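Local coordinates for protein dual function macrocyclase-peptidase POPB (Galerina marginata, PDB 5N4B) that cleaves a 35-residue amanitin precursor after proline, removing ten N-terminal residues, and macrocyclizes the 25-residue peptide it releases and rebinds, at residues 192-200 against 240-249; 130-138 against 175-186. The protein carries 1 engineered substitution. All coordinates share one frame; numbering follows the deposited sequence. Where two conformers were deposited one is given.

Contact 1: 192-200 against 240-249; sequences GRLSDEVKW and HKVGTTQEED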
ATOM      1  N   GLY A 192      31.361  -6.206   2.555  1.00 26.96           N
ATOM      2  CA  GLY A 192      31.230  -7.450   1.831  1.00 27.93           C
ATOM      3  C   GLY A 192      30.538  -7.293   0.497  1.00 25.94           C
ATOM      4  O   GLY A 192      30.729  -8.140  -0.385  1.00 29.13           O
ATOM      5  N   ARG A 193      29.839  -6.189   0.273  1.00 23.09           N
ATOM      6  CA  ARG A 193      29.135  -6.062  -0.982  1.00 18.86           C
ATOM      7  C   ARG A 193      30.109  -5.813  -2.133  1.00 20.38           C
ATOM      8  O   ARG A 193      31.258  -5.417  -1.948  1.00 22.45           O
ATOM      9  CB  ARG A 193      28.150  -4.898  -0.924  1.00 20.64           C
ATOM     10  CG  ARG A 193      28.806  -3.525  -0.765  1.00 20.21           C
ATOM     11  CD  ARG A 193      27.770  -2.419  -0.943  1.00 19.89           C
ATOM     12  NE  ARG A 193      28.284  -1.056  -0.716  1.00 23.38           N
ATOM     13  CZ  ARG A 193      28.817  -0.268  -1.640  1.00 26.41           C
ATOM     14  NH1 ARG A 193      28.985  -0.666  -2.907  1.00 23.51           N
ATOM     15  NH2 ARG A 193      29.184   0.968  -1.291  1.00 28.25           N
ATOM     16  N   LEU A 194      29.632  -6.025  -3.348  1.00 18.42           N
ATOM     17  CA  LEU A 194      30.341  -5.591  -4.547  1.00 19.88           C
ATOM     18  C   LEU A 194      30.339  -4.074  -4.675  1.00 22.63           C
ATOM     19  O   LEU A 194      29.574  -3.384  -4.022  1.00 19.37           O
ATOM     20  CB  LEU A 194      29.611  -6.165  -5.760  1.00 20.40           C
ATOM     21  CG  LEU A 194      29.440  -7.653  -5.846  1.00 22.86           C
ATOM     22  CD1 LEU A 194      28.778  -8.009  -7.185  1.00 26.12           C
ATOM     23  CD2 LEU A 194      30.763  -8.356  -5.739  1.00 27.38           C
ATOM     24  N   SER A 195      31.231  -3.519  -5.536  1.00 23.17           N
ATOM     25  CA  SER A 195      31.265  -2.068  -5.668  1.00 25.88           C
ATOM     26  C   SER A 195      30.095  -1.522  -6.475  1.00 24.76           C
ATOM     27  O   SER A 195      29.920  -0.294  -6.526  1.00 28.25           O
ATOM     28  CB  SER A 195      32.574  -1.610  -6.310  1.00 27.49           C
ATOM     29  OG  SER A 195      32.639  -2.201  -7.578  1.00 33.28           O
ATOM     30  N   ASP A 196      29.278  -2.404  -7.074  1.00 22.91           N
ATOM     31  CA  ASP A 196      28.115  -1.977  -7.852  1.00 22.21           C
ATOM     32  C   ASP A 196      27.268  -1.004  -7.044  1.00 21.38           C
ATOM     33  O   ASP A 196      26.931  -1.284  -5.901  1.00 21.35           O
ATOM     34  CB  ASP A 196      27.235  -3.180  -8.160  1.00 20.83           C
ATOM     35  CG  ASP A 196      27.934  -4.265  -8.982  1.00 23.81           C
ATOM     36  OD1 ASP A 196      29.133  -4.528  -8.755  1.00 26.01           O
ATOM     37  OD2 ASP A 196      27.250  -4.901  -9.828  1.00 22.95           O
ATOM     38  N   GLU A 197      26.872   0.110  -7.648  1.00 19.20           N
ATOM     39  CA  GLU A 197      25.994   1.074  -7.003  1.00 18.76           C
ATOM     40  C   GLU A 197      25.038   1.615  -8.056  1.00 20.37           C
ATOM     41  O   GLU A 197      25.425   2.404  -8.919  1.00 21.59           O
ATOM     42  CB  GLU A 197      26.807   2.190  -6.351  1.00 20.94           C
ATOM     43  CG  GLU A 197      25.933   3.204  -5.651  1.00 21.46           C
ATOM     44  CD  GLU A 197      26.730   4.175  -4.794  1.00 40.56           C
ATOM     45  OE1 GLU A 197      27.582   4.887  -5.375  1.00 42.36           O
ATOM     46  OE2 GLU A 197      26.556   4.167  -3.548  1.00 34.86           O
ATOM     47  N   VAL A 198      23.799   1.180  -8.008  1.00 16.92           N
ATOM     48  CA  VAL A 198      22.827   1.471  -9.046  1.00 17.10           C
ATOM     49  C   VAL A 198      21.870   2.546  -8.515  1.00 16.00           C
ATOM     50  O   VAL A 198      20.919   2.246  -7.779  1.00 14.95           O
ATOM     51  CB  VAL A 198      22.116   0.184  -9.472  1.00 15.23           C
ATOM     52  CG1 VAL A 198      21.069   0.458 -10.500  1.00 18.29           C
ATOM     53  CG2 VAL A 198      23.127  -0.818  -9.996  1.00 18.10           C
ATOM     54  N   LYS A 199      22.126   3.797  -8.842  1.00 17.36           N
ATOM     55  CA  LYS A 199      21.415   4.944  -8.300  1.00 16.64           C
ATOM     56  C   LYS A 199      20.172   5.264  -9.124  1.00 15.91           C
ATOM     57  O   LYS A 199      19.969   4.793 -10.260  1.00 17.01           O
ATOM     58  CB  LYS A 199      22.344   6.160  -8.288  1.00 17.97           C
ATOM     59  CG  LYS A 199      23.484   5.982  -7.261  1.00 21.04           C
ATOM     60  CD  LYS A 199      24.432   7.180  -7.238  1.00 28.34           C
ATOM     61  CE  LYS A 199      23.731   8.465  -6.778  1.00 40.53           C
ATOM     62  NZ  LYS A 199      23.280   8.510  -5.359  1.00 51.34           N
ATOM     63  N   TRP A 200      19.313   6.086  -8.518  1.00 15.62           N
ATOM     64  CA  TRP A 200      18.181   6.729  -9.180  1.00 16.49           C
ATOM     65  C   TRP A 200      17.019   5.783  -9.431  1.00 15.13           C
ATOM     66  O   TRP A 200      16.174   6.019 -10.275  1.00 15.60           O
ATOM     67  CB  TRP A 200      18.610   7.463 -10.479  1.00 16.67           C
ATOM     68  CG  TRP A 200      19.773   8.377 -10.214  1.00 17.51           C
ATOM     69  CD1 TRP A 200      21.061   8.201 -10.624  1.00 21.17           C
ATOM     70  CD2 TRP A 200      19.755   9.566  -9.452  1.00 18.81           C
ATOM     71  NE1 TRP A 200      21.842   9.208 -10.154  1.00 22.19           N
ATOM     72  CE2 TRP A 200      21.073  10.060  -9.418  1.00 20.52           C
ATOM     73  CE3 TRP A 200      18.751  10.273  -8.786  1.00 25.19           C
ATOM     74  CZ2 TRP A 200      21.410  11.257  -8.776  1.00 24.24           C
ATOM     75  CZ3 TRP A 200      19.094  11.432  -8.119  1.00 26.32           C
ATOM     76  CH2 TRP A 200      20.421  11.915  -8.131  1.00 27.79           C
ATOM     77  N   HIS A 240      21.285  -3.775 -15.420  1.00 15.09           N
ATOM     78  CA  HIS A 240      22.563  -3.739 -14.731  1.00 14.58           C
ATOM     79  C   HIS A 240      23.192  -5.122 -14.708  1.00 16.60           C
ATOM     80  O   HIS A 240      22.570  -6.077 -14.226  1.00 16.16           O
ATOM     81  CB  HIS A 240      22.375  -3.271 -13.289  1.00 14.82           C
ATOM     82  CG  HIS A 240      23.649  -3.278 -12.531  1.00 16.05           C
ATOM     83  ND1 HIS A 240      24.678  -2.429 -12.851  1.00 17.54           N
ATOM     84  CD2 HIS A 240      24.132  -4.108 -11.587  1.00 17.42           C
ATOM     85  CE1 HIS A 240      25.723  -2.680 -12.077  1.00 19.09           C
ATOM     86  NE2 HIS A 240      25.416  -3.695 -11.292  1.00 19.09           N
ATOM     87  N   LYS A 241      24.427  -5.237 -15.228  1.00 18.67           N
ATOM     88  CA  LYS A 241      25.195  -6.466 -15.162  1.00 18.49           C
ATOM     89  C   LYS A 241      25.955  -6.523 -13.839  1.00 18.46           C
ATOM     90  O   LYS A 241      26.641  -5.562 -13.458  1.00 21.19           O
ATOM     91  CB  LYS A 241      26.148  -6.500 -16.354  1.00 22.02           C
ATOM     92  CG  LYS A 241      27.062  -7.701 -16.337  1.00 27.42           C
ATOM     93  CD  LYS A 241      27.954  -7.705 -17.575  1.00 32.06           C
ATOM     94  CE  LYS A 241      28.824  -8.940 -17.557  1.00 44.90           C
ATOM     95  NZ  LYS A 241      29.960  -8.788 -18.528  1.00 52.42           N
ATOM     96  N   VAL A 242      25.820  -7.635 -13.120  1.00 18.97           N
ATOM     97  CA  VAL A 242      26.534  -7.780 -11.850  1.00 18.13           C
ATOM     98  C   VAL A 242      28.020  -7.660 -12.069  1.00 23.46           C
ATOM     99  O   VAL A 242      28.579  -8.240 -13.007  1.00 22.69           O
ATOM    100  CB  VAL A 242      26.193  -9.121 -11.197  1.00 19.04           C
ATOM    101  CG1 VAL A 242      27.010  -9.339  -9.948  1.00 21.55           C
ATOM    102  CG2 VAL A 242      24.737  -9.174 -10.836  1.00 22.65           C
ATOM    103  N   GLY A 243      28.677  -6.921 -11.165  1.00 23.07           N
ATOM    104  CA  GLY A 243      30.121  -6.744 -11.225  1.00 25.92           C
ATOM    105  C   GLY A 243      30.578  -5.609 -12.094  1.00 29.14           C
ATOM    106  O   GLY A 243      31.748  -5.599 -12.516  1.00 30.74           O
ATOM    107  N   THR A 244      29.687  -4.671 -12.402  1.00 26.79           N
ATOM    108  CA  THR A 244      30.005  -3.496 -13.201  1.00 23.34           C
ATOM    109  C   THR A 244      29.488  -2.273 -12.463  1.00 26.03           C
ATOM    110  O   THR A 244      28.672  -2.378 -11.547  1.00 25.12           O
ATOM    111  CB  THR A 244      29.369  -3.509 -14.614  1.00 25.72           C
ATOM    112  OG1 THR A 244      27.920  -3.444 -14.506  1.00 25.02           O
ATOM    113  CG2 THR A 244      29.752  -4.708 -15.399  1.00 30.57           C
ATOM    114  N   THR A 245      29.979  -1.109 -12.889  1.00 29.07           N
ATOM    115  CA  THR A 245      29.434   0.161 -12.439  1.00 27.09           C
ATOM    116  C   THR A 245      28.237   0.548 -13.320  1.00 27.64           C
ATOM    117  O   THR A 245      28.044   0.050 -14.435  1.00 25.33           O
ATOM    118  CB  THR A 245      30.477   1.296 -12.546  1.00 31.02           C
ATOM    119  OG1 THR A 245      30.674   1.632 -13.915  1.00 39.23           O
ATOM    120  CG2 THR A 245      31.807   0.950 -11.975  1.00 38.62           C
ATOM    121  N   GLN A 246      27.439   1.481 -12.817  1.00 24.59           N
ATOM    122  CA  GLN A 246      26.211   1.871 -13.500  1.00 20.40           C
ATOM    123  C   GLN A 246      26.467   2.521 -14.853  1.00 22.80           C
ATOM    124  O   GLN A 246      25.563   2.526 -15.693  1.00 23.57           O
ATOM    125  CB  GLN A 246      25.373   2.769 -12.577  1.00 20.77           C
ATOM    126  CG  GLN A 246      23.963   3.063 -13.081  1.00 20.70           C
ATOM    127  CD  GLN A 246      23.125   3.785 -12.072  1.00 17.76           C
ATOM    128  OE1 GLN A 246      23.631   4.514 -11.195  1.00 19.68           O
ATOM    129  NE2 GLN A 246      21.824   3.573 -12.152  1.00 18.31           N
ATOM    130  N   GLU A 247      27.686   3.052 -15.068  1.00 29.68           N
ATOM    131  CA  GLU A 247      28.035   3.607 -16.367  1.00 32.11           C
ATOM    132  C   GLU A 247      27.874   2.588 -17.497  1.00 31.27           C
ATOM    133  O   GLU A 247      27.560   2.964 -18.631  1.00 32.63           O
ATOM    134  CB  GLU A 247      29.448   4.209 -16.283  1.00 37.60           C
ATOM    135  CG  GLU A 247      29.519   5.514 -15.401  1.00 52.03           C
ATOM    136  CD  GLU A 247      29.689   5.297 -13.875  1.00 66.94           C
ATOM    137  OE1 GLU A 247      30.761   5.668 -13.336  1.00 67.50           O
ATOM    138  OE2 GLU A 247      28.751   4.805 -13.199  1.00 69.46           O
ATOM    139  N   GLU A 248      27.996   1.305 -17.198  1.00 26.62           N
ATOM    140  CA  GLU A 248      27.837   0.259 -18.200  1.00 27.06           C
ATOM    141  C   GLU A 248      26.392  -0.223 -18.395  1.00 25.15           C
ATOM    142  O   GLU A 248      26.118  -0.979 -19.330  1.00 25.69           O
ATOM    143  CB  GLU A 248      28.701  -0.952 -17.834  1.00 31.33           C
ATOM    144  CG  GLU A 248      30.228  -0.674 -17.851  1.00 41.91           C
ATOM    145  CD  GLU A 248      31.050  -1.959 -17.780  1.00 55.22           C
ATOM    146  OE1 GLU A 248      30.747  -2.906 -18.543  1.00 58.90           O
ATOM    147  OE2 GLU A 248      32.000  -2.028 -16.967  1.00 66.20           O
ATOM    148  N   ASP A 249      25.446   0.252 -17.586  1.00 22.61           N
ATOM    149  CA  ASP A 249      24.079  -0.241 -17.683  1.00 21.78           C
ATOM    150  C   ASP A 249      23.452   0.099 -19.039  1.00 25.43           C
ATOM    151  O   ASP A 249      23.696   1.162 -19.616  1.00 28.69           O
ATOM    152  CB  ASP A 249      23.234   0.365 -16.550  1.00 21.22           C
ATOM    153  CG  ASP A 249      23.535  -0.243 -15.192  1.00 21.69           C
ATOM    154  OD1 ASP A 249      24.563  -0.919 -15.000  1.00 21.02           O
ATOM    155  OD2 ASP A 249      22.735   0.016 -14.262  1.00 20.78           O
TER
HETATM  156  O   HOH W   1      27.950   1.915  -9.988  1.00 18.12           O
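Asp196 and His240 meet where two neighbouring blades of the beta-propeller touch. Residues 192-200 lead into the outermost strand of one blade, and residues 240-249 run from the end of strand 236-241 through a type II turn (241-244) and a short 3-10 segment toward strand 250-254 of the next. Asp196 OD2 accepts two hydrogen bonds. His240 NE2 donates to it over 2.6 Å, close to the ring plane but 30° out of the carboxylate plane on the anti side. Gly243 N, in the turn, reaches the syn lone pair of the same oxygen at 2.8 Å. The carboxylate and the imidazole stand almost perpendicular. Val198 covers one face of the His240 ring: its CG2 lies 3.6 Å from the centroid, a CH-pi contact almost on the normal. Leu194 CD1 packs on Val242 CG1.

His240 ND1 donates to Asp249 OD1, again at 2.6 Å, so both ring nitrogens are tied to carboxylates. This would favour a protonated ring. Asp249 OD2 is hydrogen-bonded to Tyr217 OH of strand 214-219, which also bonds Gln246 NE2.

With CG anti to the backbone N (chi1 -171°), the extended Gln246 side chain reaches the backbone of Lys199. Water 1 links Glu197 O to Gln246 N. Gln246 NE2 donates to Lys199 O at 2.9 Å, nearly straight and on a lone pair, while Lys199 N approaches Gln246 OE1 from above the amide plane.

Contact 2: 130-138 against 175-186; sequences DVFFDPNVL and RSTSSPLSQASV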
ATOM      1  N   ASP A 130      20.614 -18.481  10.779  1.00 17.35           N
ATOM      2  CA  ASP A 130      21.574 -17.445  11.136  1.00 19.77           C
ATOM      3  C   ASP A 130      21.216 -16.187  10.347  1.00 18.13           C
ATOM      4  O   ASP A 130      20.570 -16.239   9.293  1.00 16.09           O
ATOM      5  CB  ASP A 130      23.033 -17.804  10.726  1.00 25.72           C
ATOM      6  CG  ASP A 130      23.505 -19.202  11.174  1.00 33.10           C
ATOM      7  OD1 ASP A 130      23.428 -19.453  12.364  1.00 33.94           O
ATOM      8  OD2 ASP A 130      23.938 -20.014  10.303  1.00 42.49           O
ATOM      9  N   VAL A 131      21.638 -15.020  10.822  1.00 16.82           N
ATOM     10  CA  VAL A 131      21.423 -13.781  10.090  1.00 14.05           C
ATOM     11  C   VAL A 131      22.154 -13.853   8.770  1.00 14.49           C
ATOM     12  O   VAL A 131      23.349 -14.172   8.717  1.00 18.69           O
ATOM     13  CB  VAL A 131      21.890 -12.574  10.921  1.00 16.47           C
ATOM     14  CG1 VAL A 131      21.871 -11.296  10.103  1.00 15.28           C
ATOM     15  CG2 VAL A 131      21.085 -12.441  12.208  1.00 20.06           C
ATOM     16  N   PHE A 132      21.460 -13.484   7.692  1.00 13.54           N
ATOM     17  CA  PHE A 132      22.065 -13.205   6.401  1.00 12.80           C
ATOM     18  C   PHE A 132      22.136 -11.710   6.126  1.00 14.61           C
ATOM     19  O   PHE A 132      23.194 -11.196   5.734  1.00 17.04           O
ATOM     20  CB  PHE A 132      21.365 -13.943   5.220  1.00 13.92           C
ATOM     21  CG  PHE A 132      21.737 -13.401   3.910  1.00 13.22           C
ATOM     22  CD1 PHE A 132      23.052 -13.398   3.512  1.00 15.76           C
ATOM     23  CD2 PHE A 132      20.825 -12.768   3.080  1.00 13.39           C
ATOM     24  CE1 PHE A 132      23.430 -12.799   2.361  1.00 15.35           C
ATOM     25  CE2 PHE A 132      21.195 -12.185   1.941  1.00 13.14           C
ATOM     26  CZ  PHE A 132      22.482 -12.196   1.538  1.00 15.08           C
ATOM     27  N   PHE A 133      21.052 -10.977   6.348  1.00 13.22           N
ATOM     28  CA  PHE A 133      21.040  -9.564   5.983  1.00 11.92           C
ATOM     29  C   PHE A 133      20.191  -8.817   6.984  1.00 11.98           C
ATOM     30  O   PHE A 133      18.958  -9.001   7.035  1.00 12.27           O
ATOM     31  CB  PHE A 133      20.522  -9.352   4.549  1.00 12.08           C
ATOM     32  CG  PHE A 133      20.594  -7.937   4.082  1.00 13.41           C
ATOM     33  CD1 PHE A 133      21.780  -7.447   3.556  1.00 15.78           C
ATOM     34  CD2 PHE A 133      19.527  -7.082   4.186  1.00 19.06           C
ATOM     35  CE1 PHE A 133      21.901  -6.143   3.111  1.00 19.82           C
ATOM     36  CE2 PHE A 133      19.680  -5.741   3.724  1.00 18.18           C
ATOM     37  CZ  PHE A 133      20.885  -5.316   3.228  1.00 16.87           C
ATOM     38  N   ASP A 134      20.842  -7.983   7.789  1.00 12.89           N
ATOM     39  CA  ASP A 134      20.182  -7.180   8.823  1.00 13.60           C
ATOM     40  C   ASP A 134      20.110  -5.734   8.341  1.00 13.35           C
ATOM     41  O   ASP A 134      21.110  -5.002   8.419  1.00 14.72           O
ATOM     42  CB  ASP A 134      20.935  -7.272  10.147  1.00 14.67           C
ATOM     43  CG  ASP A 134      20.260  -6.510  11.260  1.00 16.21           C
ATOM     44  OD1 ASP A 134      19.315  -5.758  10.954  1.00 14.74           O
ATOM     45  OD2 ASP A 134      20.678  -6.664  12.433  1.00 19.51           O
ATOM     46  N   PRO A 135      18.982  -5.273   7.811  1.00 12.39           N
ATOM     47  CA  PRO A 135      18.962  -3.906   7.277  1.00 13.89           C
ATOM     48  C   PRO A 135      19.168  -2.857   8.346  1.00 16.24           C
ATOM     49  O   PRO A 135      19.469  -1.693   8.011  1.00 17.17           O
ATOM     50  CB  PRO A 135      17.579  -3.797   6.633  1.00 15.79           C
ATOM     51  CG  PRO A 135      16.890  -4.993   6.826  1.00 17.27           C
ATOM     52  CD  PRO A 135      17.692  -5.946   7.668  1.00 14.73           C
ATOM     53  N   ASN A 136      19.001  -3.196   9.625  1.00 14.75           N
ATOM     54  CA  ASN A 136      19.186  -2.196  10.646  1.00 16.40           C
ATOM     55  C   ASN A 136      20.631  -1.743  10.711  1.00 21.34           C
ATOM     56  O   ASN A 136      20.898  -0.712  11.342  1.00 26.19           O
ATOM     57  CB  ASN A 136      18.733  -2.741  12.004  1.00 17.63           C
ATOM     58  CG  ASN A 136      17.275  -3.155  12.019  1.00 19.99           C
ATOM     59  OD1 ASN A 136      16.374  -2.315  12.095  1.00 20.01           O
ATOM     60  ND2 ASN A 136      17.026  -4.436  11.963  1.00 15.48           N
ATOM     61  N   VAL A 137      21.579  -2.499  10.174  1.00 17.94           N
ATOM     62  CA  VAL A 137      22.964  -2.042  10.229  1.00 20.71           C
ATOM     63  C   VAL A 137      23.406  -1.287   8.984  1.00 20.11           C
ATOM     64  O   VAL A 137      24.582  -0.940   8.860  1.00 23.10           O
ATOM     65  CB  VAL A 137      23.930  -3.173  10.577  1.00 24.40           C
ATOM     66  CG1 VAL A 137      23.505  -3.871  11.851  1.00 31.45           C
ATOM     67  CG2 VAL A 137      24.042  -4.136   9.484  1.00 20.77           C
ATOM     68  N   LEU A 138      22.478  -1.024   8.055  1.00 16.86           N
ATOM     69  CA  LEU A 138      22.849  -0.233   6.881  1.00 16.93           C
ATOM     70  C   LEU A 138      23.385   1.142   7.292  1.00 20.94           C
ATOM     71  O   LEU A 138      24.262   1.686   6.628  1.00 27.81           O
ATOM     72  CB  LEU A 138      21.655  -0.125   5.924  1.00 16.51           C
ATOM     73  CG  LEU A 138      21.389  -1.401   5.125  1.00 16.53           C
ATOM     74  CD1 LEU A 138      19.998  -1.303   4.548  1.00 19.70           C
ATOM     75  CD2 LEU A 138      22.426  -1.651   4.056  1.00 21.12           C
ATOM     76  N   ARG A 175      25.249  -8.033  -3.250  1.00 14.53           N
ATOM     77  CA  ARG A 175      26.211  -8.797  -2.466  1.00 14.60           C
ATOM     78  C   ARG A 175      26.040 -10.288  -2.690  1.00 15.30           C
ATOM     79  O   ARG A 175      24.969 -10.781  -3.025  1.00 15.85           O
ATOM     80  CB  ARG A 175      26.150  -8.502  -0.945  1.00 15.03           C
ATOM     81  CG  ARG A 175      24.864  -9.027  -0.306  1.00 13.59           C
ATOM     82  CD  ARG A 175      24.597  -8.446   1.069  1.00 13.96           C
ATOM     83  NE  ARG A 175      25.717  -8.630   1.961  1.00 16.02           N
ATOM     84  CZ  ARG A 175      26.547  -7.670   2.360  1.00 16.72           C
ATOM     85  NH1 ARG A 175      26.412  -6.402   2.024  1.00 15.92           N
ATOM     86  NH2 ARG A 175      27.566  -8.008   3.122  1.00 20.09           N
ATOM     87  N   SER A 176      27.142 -11.023  -2.523  1.00 17.38           N
ATOM     88  CA  SER A 176      27.089 -12.468  -2.558  1.00 19.37           C
ATOM     89  C   SER A 176      26.213 -12.995  -1.433  1.00 17.32           C
ATOM     90  O   SER A 176      26.250 -12.489  -0.305  1.00 18.07           O
ATOM     91  CB  SER A 176      28.508 -13.021  -2.356  1.00 21.12           C
ATOM     92  OG  SER A 176      28.418 -14.438  -2.197  1.00 23.25           O
ATOM     93  N   THR A 177      25.446 -14.048  -1.713  1.00 18.25           N
ATOM     94  CA  THR A 177      24.667 -14.706  -0.687  0.82 16.89           C
ATOM     95  C   THR A 177      25.515 -15.378   0.384  1.00 20.91           C
ATOM     96  O   THR A 177      24.973 -15.785   1.420  1.00 23.72           O
ATOM     97  CB  THR A 177      23.655 -15.686  -1.303  0.82 18.39           C
ATOM     98  OG1 THR A 177      24.293 -16.709  -2.106  0.82 21.57           O
ATOM     99  CG2 THR A 177      22.710 -14.901  -2.164  0.82 18.60           C
ATOM    100  N   SER A 178      26.804 -15.547   0.122  1.00 20.24           N
ATOM    101  CA  SER A 178      27.752 -16.089   1.083  0.54 21.46           C
ATOM    102  C   SER A 178      28.390 -15.017   1.945  1.00 22.38           C
ATOM    103  O   SER A 178      29.263 -15.335   2.743  1.00 23.52           O
ATOM    104  CB  SER A 178      28.867 -16.823   0.334  0.54 20.42           C
ATOM    105  OG  SER A 178      29.659 -15.905  -0.394  0.54 27.26           O
ATOM    106  N   SER A 179      27.990 -13.744   1.796  1.00 19.12           N
ATOM    107  CA  SER A 179      28.587 -12.625   2.529  1.00 19.44           C
ATOM    108  C   SER A 179      27.504 -11.942   3.353  1.00 17.00           C
ATOM    109  O   SER A 179      26.839 -11.015   2.860  1.00 18.75           O
ATOM    110  CB  SER A 179      29.253 -11.645   1.570  1.00 20.47           C
ATOM    111  OG  SER A 179      29.857 -10.565   2.254  1.00 28.31           O
ATOM    112  N   PRO A 180      27.300 -12.356   4.595  1.00 17.73           N
ATOM    113  CA  PRO A 180      26.245 -11.744   5.404  1.00 16.75           C
ATOM    114  C   PRO A 180      26.543 -10.284   5.744  1.00 17.59           C
ATOM    115  O   PRO A 180      27.687  -9.808   5.701  1.00 18.04           O
ATOM    116  CB  PRO A 180      26.187 -12.608   6.667  1.00 23.25           C
ATOM    117  CG  PRO A 180      27.275 -13.533   6.601  1.00 29.99           C
ATOM    118  CD  PRO A 180      27.955 -13.487   5.270  1.00 19.86           C
ATOM    119  N   LEU A 181      25.470  -9.540   6.010  1.00 16.35           N
ATOM    120  CA  LEU A 181      25.552  -8.197   6.571  1.00 16.80           C
ATOM    121  C   LEU A 181      24.882  -8.291   7.930  1.00 16.79           C
ATOM    122  O   LEU A 181      23.662  -8.418   8.025  1.00 16.48           O
ATOM    123  CB  LEU A 181      24.835  -7.149   5.716  1.00 16.79           C
ATOM    124  CG  LEU A 181      25.005  -5.734   6.269  1.00 18.11           C
ATOM    125  CD1 LEU A 181      26.425  -5.274   6.009  1.00 25.36           C
ATOM    126  CD2 LEU A 181      23.988  -4.782   5.611  1.00 20.91           C
ATOM    127  N   SER A 182      25.669  -8.192   8.989  1.00 17.88           N
ATOM    128  CA  SER A 182      25.175  -8.317  10.351  1.00 19.78           C
ATOM    129  C   SER A 182      26.001  -7.411  11.238  1.00 22.32           C
ATOM    130  O   SER A 182      27.019  -6.874  10.824  1.00 18.97           O
ATOM    131  CB  SER A 182      25.304  -9.742  10.819  1.00 19.57           C
ATOM    132  OG  SER A 182      26.713 -10.048  10.940  1.00 21.10           O
ATOM    133  N   GLN A 183      25.548  -7.235  12.482  1.00 21.66           N
ATOM    134  CA  GLN A 183      26.347  -6.467  13.426  1.00 25.37           C
ATOM    135  C   GLN A 183      27.742  -7.066  13.568  1.00 21.63           C
ATOM    136  O   GLN A 183      28.745  -6.325  13.632  1.00 23.47           O
ATOM    137  CB  GLN A 183      25.684  -6.471  14.805  1.00 28.68           C
ATOM    138  CG  GLN A 183      24.378  -5.771  14.872  1.00 34.67           C
ATOM    139  CD  GLN A 183      24.571  -4.281  14.892  1.00 42.62           C
ATOM    140  OE1 GLN A 183      25.696  -3.787  14.786  1.00 42.99           O
ATOM    141  NE2 GLN A 183      23.479  -3.552  15.044  1.00 46.11           N
ATOM    142  N   ALA A 184      27.825  -8.402  13.577  1.00 21.94           N
ATOM    143  CA  ALA A 184      29.125  -9.057  13.700  1.00 24.25           C
ATOM    144  C   ALA A 184      29.988  -8.800  12.481  1.00 24.20           C
ATOM    145  O   ALA A 184      31.167  -8.443  12.594  1.00 25.14           O
ATOM    146  CB  ALA A 184      28.963 -10.556  13.934  1.00 23.52           C
ATOM    147  N   SER A 185      29.411  -8.927  11.290  1.00 21.74           N
ATOM    148  CA  SER A 185      30.219  -8.803  10.088  1.00 21.59           C
ATOM    149  C   SER A 185      30.737  -7.401   9.910  1.00 22.13           C
ATOM    150  O   SER A 185      31.881  -7.225   9.462  1.00 25.52           O
ATOM    151  CB  SER A 185      29.428  -9.256   8.851  1.00 25.91           C
ATOM    152  OG  SER A 185      28.496  -8.278   8.443  1.00 21.77           O
ATOM    153  N   VAL A 186      29.946  -6.379  10.250  1.00 21.64           N
ATOM    154  CA  VAL A 186      30.389  -4.995  10.143  1.00 23.71           C
ATOM    155  C   VAL A 186      31.501  -4.724  11.158  1.00 26.55           C
ATOM    156  O   VAL A 186      32.455  -3.994  10.868  1.00 32.14           O
ATOM    157  CB  VAL A 186      29.199  -4.030  10.321  1.00 24.40           C
ATOM    158  CG1 VAL A 186      29.662  -2.616  10.384  1.00 32.03           C
ATOM    159  CG2 VAL A 186      28.153  -4.194   9.187  1.00 28.70           C
TER
HETATM  160  O   HOH W   2      22.861  -8.443  12.751  1.00 15.22           O
HETATM  161  O   HOH W   3      20.775  -4.980  14.342  1.00 20.15           O
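Leu181 and Phe133 both carry CG anti to the backbone N (chi1 -176° and -175°), and their side chains run side by side in the same direction. Phe133 CE1 and Leu181 CD2 come within 3.5 Å. Val137 slides past Leu181 the opposite way, with its CG2 3.7 Å from Leu181 CG. The Leu138 side chain crosses Leu181 at about a right angle, CD2 against CD2. Val137 CG1 lies against the amide end of Gln183, whose chain bends at chi2 (-77°).

A single beta bridge joins the backbones at Phe133 and Leu181. Leu181 N donates to Phe132 O at 2.8 Å, and Asp134 N to Leu181 O at 2.9 Å. The bridge connects two neighbouring propeller blades: the outermost strand 129-133 of one, and the loop that follows strand 170-176 in the next. Phe132 and Phe133 form a classic beta bulge, both facing Leu110. The Phe132 ring turns toward the 176-179 turn, with Ser176 O at its edge.

Arg175 NE and NH2 both grip Ser179 O, in the guanidinium plane, and Leu181 CB sits over one face of the group. Its NH1 makes a salt bridge with Asp191. Ser182 and Ser185 form a capping box at the start of helix 183-188. Two waters bridge Asp134 OD2 to Gln183, one to its backbone N and the other to its NE2.

In the fold
Both contacts lie in the N-terminal beta-propeller and join neighbouring four-stranded blades. From the N terminus, strand 129-133 ends the first blade concerned. The chain then builds strands 144-151, 157-164 and 170-176 of the next blade, and contact 2 closes this loop back onto the first. Helix 183-188 follows, then strand 198-201, which completes that second blade. Contact 1 closes a later loop, running through strands 207-208, 214-219 and 236-241 of the third blade. The two loops come in series and do not cross. The second blade takes part in both contacts, which touch each other where Gly192 and Arg193 pack against Ser179 and Arg175.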